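Local coordinates for protein cDNA FLJ56608, highly similar to Homo sapiens chloride channel, calcium activated, family member 1 (CLCA1), mRNA (Homo sapiens, PDB 6PYX) that may mediate calcium-activated chloride conductance and help regulate mucus production, as a secreted, self-cleaving metalloprotease of which this part is the von Willebrand factor type A domain, at residues A[136-141]-A[158-163]; A[9-14]-A[110-115]; A[44-49]-A[71-76]. All coordinates share one frame; numbering follows the deposited sequence.

Contact 1 of 3, residues A[136-141]-A[158-163]; sequences TVALGP and QTYASD
Thr136, Val137 and Ala138 pair in parallel with Gln158, Thr159 and Tyr160, with the short strand axes 4.7 Å apart and inclined at 21°. They close a beta-alpha-beta crossover at one edge of the von Willebrand A sheet, with helix 145-154 between the strands. Thr159 bonds to two residues of the other strand: its N gives to Thr136 O at 3.1 Å, and its O accepts from Ala138 N. The last bond, Ala161 N to Ala138 O, is more bent, with 139° at the hydrogen.

Thr136 and Gln158 lie side by side on the face they share with Ala138 and Tyr160. Thr136 OG1 rests 3.6 Å from Gln158 CG, and its hydrogen bond goes to Ser151 of helix 145-154. On the reverse face Val137 and Thr159 cross at a slant, and Val137 CG2 is 3.7 Å from Thr159 OG1. Val137 CG1 also meets Ala161 CB at 3.9 Å.

The Tyr160 ring continues past the strand end. Its CG is anti to the backbone N (chi1 163°), which brings the ring across to Gly140 and Pro141. CD2 packs on Ala138 CB at 4.0 Å. Gly140 O comes to Tyr160 CE2 at 3.4 Å. Ser162 N lies over one face, near the rim. Pro141 CA sits at the ring edge, and Pro141 CB is 3.9 Å from Tyr160 OH.

Contact 2 of 3, residues A[9-14]-A[110-115]; sequences VCLVLD and VLLTDG
Val12 and Leu111 are bridge partners at the centre of two parallel strands, with CA atoms 4.8 Å apart, and their side chains cross at a slant. The middle is tight and apolar. Val12 N gives to Val110 O, from well above the carbonyl plane. Val12 O accepts from Leu112 N at 2.9 Å, almost in line with the carbonyl. Val12 CG1 meets Leu111 CD1 at 3.7 Å on one face of the sheet. On the other, Leu11 CD2 packs on Val110 CB at 3.8 Å, and Leu13 CD2 lies against Leu112 CB.

At the N-terminal end Val110 N reaches Cys10 O only weakly, at 3.3 Å, and Val110 is partly exposed, though its CG2 packs on Val9 CG1.

The C-terminal end turns polar. Thr113 OG1 gives to Asp14 OD2 at 2.7 Å, on the anti side of the carboxylate, and accepts from Gly115 N in an ST turn. These two bonds fix the hydroxyl's direction. Asp14 and Asp114 turn their carboxylates nearly at right angles. Asp114 is salt-bridged to Arg24, and its side chain is about 4 Å from a bound calcium ion. Asp14, Ser16 and Ser18 match the DxSxS signature of a metal-ion-dependent adhesion site, consistent with the nearby calcium.

Helix 24-39 covers the face of Leu11, Leu13 and Leu112, helix 87-99 that of Val12 and Leu111, and strand 45-51 runs alongside strand 8-14.

Contact 3 of 3, residues A[44-49]-A[71-76]; sequences SWVGMV and DTLAKR
Met48 and Leu73 carry this contact between strand 45-49 and helix 71-75, whose short axes run 9.6 Å apart at 15°. Most of the apolar contact is between Met48 and Leu73. Met48 CE meets Leu73 CB at 3.9 Å, and Met48 CB lies 4.1 Å from Leu73 CD2. Leu73 thus fits between Met48 and Val46, whose CG1 is 4.3 Å from Leu73 CD1. The Met48 chain runs straight out of the strand and then bends at its last torsion (chi3 -71°), which lays the methyl group against the helix. Arg76 CB touches Met48 SD at 4.0 Å, while the Arg76 guanidinium leads away to the carbonyl of Gln58.

Other contacts are made to backbone carbonyl oxygens. Met48 SD is 3.7 Å from Arg76 O, and its CE reaches the Leu73 carbonyl. Leu73 CD2 also rests on Val46 O.

An alanine in place of Met48 would probably leave a gap beside Leu73 and Arg76 CB, with Leu73 freer to turn.

Leu36 of helix 24-39 touches both Met48 and Leu73, and Ile62 of strand 55-63 also touches Leu73. This is a helix packed on one face of a beta sheet, as in the layered alpha/beta fold of von Willebrand A domains.

From the N terminus, strand 8-14 comes first and is joined by strand 108-113 in contact 2, closing a loop of 95 residues. Contact 3 is nested inside that loop. It closes a shorter one, through strand 55-63, when helix 67-75 packs back on strand 45-51. Contact 1 follows in series and closes the crossover through helix 145-154. No two contacts cross. Contacts 2 and 3 meet through adjacent strands, where Leu13 N probably bonds to Val49 O. Contacts 1 and 2 meet where Leu139 N probably bonds to Thr113 O. Contacts 1 and 3 do not touch, but all three share one sheet.

Contact 1 of 3, residues A[136-141]-A[158-163]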
# COMPACT_ATOMS: atom_id res chain seq x y z
N THR A 136 4.84 1.51 6.11
CA THR A 136 4.98 2.65 5.22
C THR A 136 6.41 2.70 4.72
O THR A 136 7.35 2.46 5.48
CB THR A 136 4.61 3.97 5.92
OG1 THR A 136 5.38 4.10 7.13
CG2 THR A 136 3.13 4.03 6.28
N VAL A 137 6.56 2.99 3.45
CA VAL A 137 7.86 3.32 2.87
C VAL A 137 7.77 4.76 2.40
O VAL A 137 6.89 5.10 1.60
CB VAL A 137 8.22 2.39 1.70
CG1 VAL A 137 9.63 2.68 1.24
CG2 VAL A 137 8.08 0.95 2.10
N ALA A 138 8.66 5.60 2.91
CA ALA A 138 8.69 7.00 2.51
C ALA A 138 9.61 7.12 1.31
O ALA A 138 10.79 6.77 1.40
CB ALA A 138 9.15 7.89 3.65
N LEU A 139 9.07 7.61 0.19
CA LEU A 139 9.81 7.68 -1.05
C LEU A 139 10.32 9.08 -1.36
O LEU A 139 11.13 9.23 -2.28
CB LEU A 139 8.93 7.16 -2.20
CG LEU A 139 8.41 5.74 -1.95
CD1 LEU A 139 7.27 5.37 -2.87
CD2 LEU A 139 9.54 4.75 -2.09
N GLY A 140 9.87 10.09 -0.63
CA GLY A 140 10.47 11.40 -0.68
C GLY A 140 11.00 11.82 0.69
O GLY A 140 10.81 11.12 1.69
N PRO A 141 11.67 12.96 0.74
CA PRO A 141 12.16 13.48 2.03
C PRO A 141 11.20 14.40 2.76
O PRO A 141 11.53 14.83 3.87
CB PRO A 141 13.41 14.27 1.60
CG PRO A 141 13.00 14.83 0.28
CD PRO A 141 12.15 13.77 -0.39
N GLN A 158 8.19 1.32 9.51
CA GLN A 158 8.52 2.44 8.65
C GLN A 158 9.93 2.26 8.14
O GLN A 158 10.84 1.94 8.91
CB GLN A 158 8.41 3.78 9.38
CG GLN A 158 7.16 3.92 10.21
CD GLN A 158 7.48 4.25 11.67
OE1 GLN A 158 8.19 5.21 11.95
NE2 GLN A 158 6.94 3.45 12.59
N THR A 159 10.10 2.42 6.83
CA THR A 159 11.42 2.46 6.22
C THR A 159 11.40 3.61 5.22
O THR A 159 10.34 4.04 4.76
CB THR A 159 11.78 1.13 5.56
OG1 THR A 159 10.97 0.93 4.40
CG2 THR A 159 11.56 -0.05 6.52
N TYR A 160 12.59 4.13 4.89
CA TYR A 160 12.73 5.33 4.07
C TYR A 160 13.64 5.03 2.89
O TYR A 160 14.85 4.88 3.06
CB TYR A 160 13.25 6.49 4.93
CG TYR A 160 13.81 7.68 4.18
CD1 TYR A 160 15.15 7.72 3.80
CD2 TYR A 160 13.02 8.77 3.88
CE1 TYR A 160 15.67 8.80 3.12
CE2 TYR A 160 13.53 9.86 3.20
CZ TYR A 160 14.86 9.87 2.83
OH TYR A 160 15.39 10.94 2.15
N ALA A 161 13.06 4.93 1.68
CA ALA A 161 13.79 4.56 0.47
C ALA A 161 13.83 5.70 -0.55
O ALA A 161 13.28 5.58 -1.66
CB ALA A 161 13.17 3.32 -0.17
N SER A 162 14.49 6.80 -0.18
CA SER A 162 14.62 7.95 -1.07
C SER A 162 16.02 8.01 -1.68
O SER A 162 16.32 7.27 -2.63
CB SER A 162 14.30 9.25 -0.32
OG SER A 162 14.53 10.42 -1.09
N ASP A 163 16.91 8.84 -1.13
CA ASP A 163 18.22 9.04 -1.73
C ASP A 163 19.34 8.42 -0.91
O ASP A 163 20.36 7.99 -1.46
CB ASP A 163 18.49 10.54 -1.93
CG ASP A 163 17.47 11.20 -2.84
OD1 ASP A 163 16.92 12.26 -2.46
OD2 ASP A 163 17.20 10.65 -3.94

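Contact 2 of 3, residues A[9-14]-A[110-115]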
# COMPACT_ATOMS: atom_id res chain seq x y z
N VAL A 9 -2.46 -8.92 2.68
CA VAL A 9 -1.63 -7.75 2.39
C VAL A 9 -2.24 -7.01 1.22
O VAL A 9 -2.63 -7.63 0.23
CB VAL A 9 -0.17 -8.14 2.07
CG1 VAL A 9 0.59 -6.96 1.48
CG2 VAL A 9 0.54 -8.58 3.30
N CYS A 10 -2.32 -5.70 1.33
CA CYS A 10 -2.84 -4.89 0.23
C CYS A 10 -1.84 -3.80 -0.09
O CYS A 10 -1.68 -2.85 0.68
CB CYS A 10 -4.21 -4.29 0.54
SG CYS A 10 -4.85 -3.40 -0.90
N LEU A 11 -1.18 -3.93 -1.24
CA LEU A 11 -0.30 -2.88 -1.70
C LEU A 11 -1.10 -1.62 -1.96
O LEU A 11 -2.16 -1.68 -2.58
CB LEU A 11 0.40 -3.33 -2.97
CG LEU A 11 1.61 -4.22 -2.73
CD1 LEU A 11 2.03 -4.82 -4.02
CD2 LEU A 11 2.71 -3.37 -2.19
N VAL A 12 -0.61 -0.48 -1.48
CA VAL A 12 -1.26 0.81 -1.68
C VAL A 12 -0.21 1.78 -2.21
O VAL A 12 0.74 2.13 -1.50
CB VAL A 12 -1.90 1.35 -0.39
CG1 VAL A 12 -2.44 2.73 -0.63
CG2 VAL A 12 -3.01 0.42 0.07
N LEU A 13 -0.39 2.23 -3.45
CA LEU A 13 0.70 2.77 -4.25
C LEU A 13 0.39 4.19 -4.69
O LEU A 13 -0.60 4.43 -5.37
CB LEU A 13 0.96 1.87 -5.46
CG LEU A 13 1.06 0.41 -5.03
CD1 LEU A 13 1.05 -0.46 -6.23
CD2 LEU A 13 2.32 0.19 -4.20
N ASP A 14 1.28 5.11 -4.33
CA ASP A 14 1.17 6.52 -4.67
C ASP A 14 1.60 6.74 -6.11
O ASP A 14 2.80 6.78 -6.41
CB ASP A 14 2.04 7.33 -3.72
CG ASP A 14 1.73 8.81 -3.76
OD1 ASP A 14 1.06 9.25 -4.72
OD2 ASP A 14 2.16 9.52 -2.81
N VAL A 110 0.73 -1.92 2.74
CA VAL A 110 2.12 -1.60 2.40
C VAL A 110 2.06 -0.29 1.62
O VAL A 110 1.99 -0.28 0.39
CB VAL A 110 2.79 -2.71 1.58
CG1 VAL A 110 4.22 -2.37 1.28
CG2 VAL A 110 2.69 -4.04 2.31
N LEU A 111 2.08 0.83 2.33
CA LEU A 111 1.78 2.14 1.74
C LEU A 111 3.06 2.74 1.17
O LEU A 111 3.91 3.22 1.93
CB LEU A 111 1.13 3.06 2.78
CG LEU A 111 0.92 4.53 2.40
CD1 LEU A 111 0.18 4.66 1.07
CD2 LEU A 111 0.17 5.29 3.49
N LEU A 112 3.19 2.75 -0.15
CA LEU A 112 4.37 3.29 -0.81
C LEU A 112 4.06 4.68 -1.33
O LEU A 112 3.39 4.83 -2.35
CB LEU A 112 4.83 2.37 -1.93
CG LEU A 112 5.77 1.31 -1.34
CD1 LEU A 112 5.00 0.08 -0.96
CD2 LEU A 112 6.90 0.99 -2.29
N THR A 113 4.59 5.69 -0.65
CA THR A 113 4.24 7.07 -0.95
C THR A 113 5.42 7.97 -0.64
O THR A 113 6.34 7.60 0.10
CB THR A 113 3.00 7.50 -0.15
OG1 THR A 113 2.82 8.91 -0.26
CG2 THR A 113 3.16 7.12 1.31
N ASP A 114 5.41 9.16 -1.25
CA ASP A 114 6.37 10.19 -0.89
C ASP A 114 5.91 10.98 0.33
O ASP A 114 6.68 11.79 0.86
CB ASP A 114 6.64 11.12 -2.09
CG ASP A 114 5.41 11.90 -2.54
OD1 ASP A 114 4.33 11.73 -1.95
OD2 ASP A 114 5.54 12.71 -3.48
N GLY A 115 4.67 10.74 0.78
CA GLY A 115 4.14 11.30 1.99
C GLY A 115 3.65 12.72 1.88
O GLY A 115 3.14 13.26 2.87

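Contact 3 of 3, residues A[44-49]-A[71-76]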
# COMPACT_ATOMS: atom_id res chain seq x y z
N SER A 44 -0.21 -16.49 0.83
CA SER A 44 -0.73 -15.19 1.23
C SER A 44 -1.75 -14.63 0.24
O SER A 44 -1.63 -14.79 -0.98
CB SER A 44 0.42 -14.20 1.40
OG SER A 44 1.39 -14.69 2.29
N TRP A 45 -2.74 -13.91 0.78
CA TRP A 45 -3.71 -13.18 -0.03
C TRP A 45 -3.24 -11.74 -0.21
O TRP A 45 -2.99 -11.05 0.78
CB TRP A 45 -5.08 -13.21 0.64
CG TRP A 45 -5.64 -14.55 0.62
CD1 TRP A 45 -5.52 -15.51 1.59
CD2 TRP A 45 -6.40 -15.14 -0.43
NE1 TRP A 45 -6.16 -16.66 1.20
CE2 TRP A 45 -6.71 -16.46 -0.04
CE3 TRP A 45 -6.86 -14.68 -1.67
CZ2 TRP A 45 -7.46 -17.31 -0.83
CZ3 TRP A 45 -7.58 -15.54 -2.46
CH2 TRP A 45 -7.89 -16.84 -2.04
N VAL A 46 -3.14 -11.30 -1.46
CA VAL A 46 -2.50 -10.03 -1.79
C VAL A 46 -3.40 -9.26 -2.74
O VAL A 46 -3.76 -9.77 -3.81
CB VAL A 46 -1.11 -10.24 -2.43
CG1 VAL A 46 -0.42 -8.91 -2.70
CG2 VAL A 46 -0.25 -11.14 -1.56
N GLY A 47 -3.75 -8.04 -2.35
CA GLY A 47 -4.42 -7.10 -3.23
C GLY A 47 -3.49 -5.96 -3.60
O GLY A 47 -2.43 -5.78 -3.02
N MET A 48 -3.93 -5.16 -4.59
CA MET A 48 -3.14 -4.03 -5.06
C MET A 48 -4.04 -2.85 -5.37
O MET A 48 -5.07 -3.01 -6.02
CB MET A 48 -2.33 -4.34 -6.31
CG MET A 48 -1.24 -3.31 -6.53
SD MET A 48 -0.21 -3.60 -7.97
CE MET A 48 0.71 -5.01 -7.45
N VAL A 49 -3.62 -1.66 -4.92
CA VAL A 49 -4.37 -0.42 -5.06
C VAL A 49 -3.40 0.71 -5.34
O VAL A 49 -2.46 0.93 -4.57
CB VAL A 49 -5.19 -0.09 -3.80
CG1 VAL A 49 -5.54 1.39 -3.79
CG2 VAL A 49 -6.46 -0.94 -3.72
N ASP A 71 3.95 -12.45 -11.01
CA ASP A 71 4.14 -11.63 -12.20
C ASP A 71 2.89 -10.83 -12.54
O ASP A 71 2.98 -9.67 -12.95
CB ASP A 71 4.53 -12.51 -13.39
CG ASP A 71 5.96 -12.98 -13.32
OD1 ASP A 71 6.86 -12.13 -13.20
OD2 ASP A 71 6.18 -14.21 -13.40
N THR A 72 1.72 -11.44 -12.41
CA THR A 72 0.47 -10.74 -12.68
C THR A 72 0.37 -9.46 -11.87
O THR A 72 0.21 -8.36 -12.42
CB THR A 72 -0.71 -11.66 -12.35
OG1 THR A 72 -0.81 -12.68 -13.35
CG2 THR A 72 -1.98 -10.86 -12.34
N LEU A 73 0.45 -9.57 -10.54
CA LEU A 73 0.39 -8.39 -9.69
C LEU A 73 1.47 -7.39 -10.09
O LEU A 73 1.19 -6.19 -10.26
CB LEU A 73 0.52 -8.80 -8.23
CG LEU A 73 -0.74 -9.37 -7.57
CD1 LEU A 73 -0.41 -10.53 -6.63
CD2 LEU A 73 -1.55 -8.29 -6.84
N ALA A 74 2.70 -7.87 -10.30
CA ALA A 74 3.81 -6.96 -10.61
C ALA A 74 3.59 -6.20 -11.90
O ALA A 74 4.02 -5.05 -12.02
CB ALA A 74 5.12 -7.74 -10.69
N LYS A 75 2.92 -6.81 -12.88
CA LYS A 75 2.65 -6.11 -14.13
C LYS A 75 1.71 -4.94 -13.91
O LYS A 75 1.67 -4.03 -14.75
CB LYS A 75 2.08 -7.08 -15.16
CG LYS A 75 3.16 -7.76 -16.02
CD LYS A 75 2.66 -9.05 -16.70
CE LYS A 75 3.85 -9.98 -17.03
NZ LYS A 75 3.44 -11.35 -17.49
N ARG A 76 0.99 -4.91 -12.80
CA ARG A 76 0.09 -3.81 -12.52
C ARG A 76 0.74 -2.69 -11.72
O ARG A 76 0.03 -1.83 -11.20
CB ARG A 76 -1.15 -4.33 -11.79
CG ARG A 76 -2.19 -4.92 -12.73
CD ARG A 76 -2.88 -6.13 -12.12
NE ARG A 76 -3.31 -7.09 -13.13
CZ ARG A 76 -4.44 -7.79 -13.07
NH1 ARG A 76 -5.26 -7.63 -12.03
NH2 ARG A 76 -4.76 -8.64 -14.04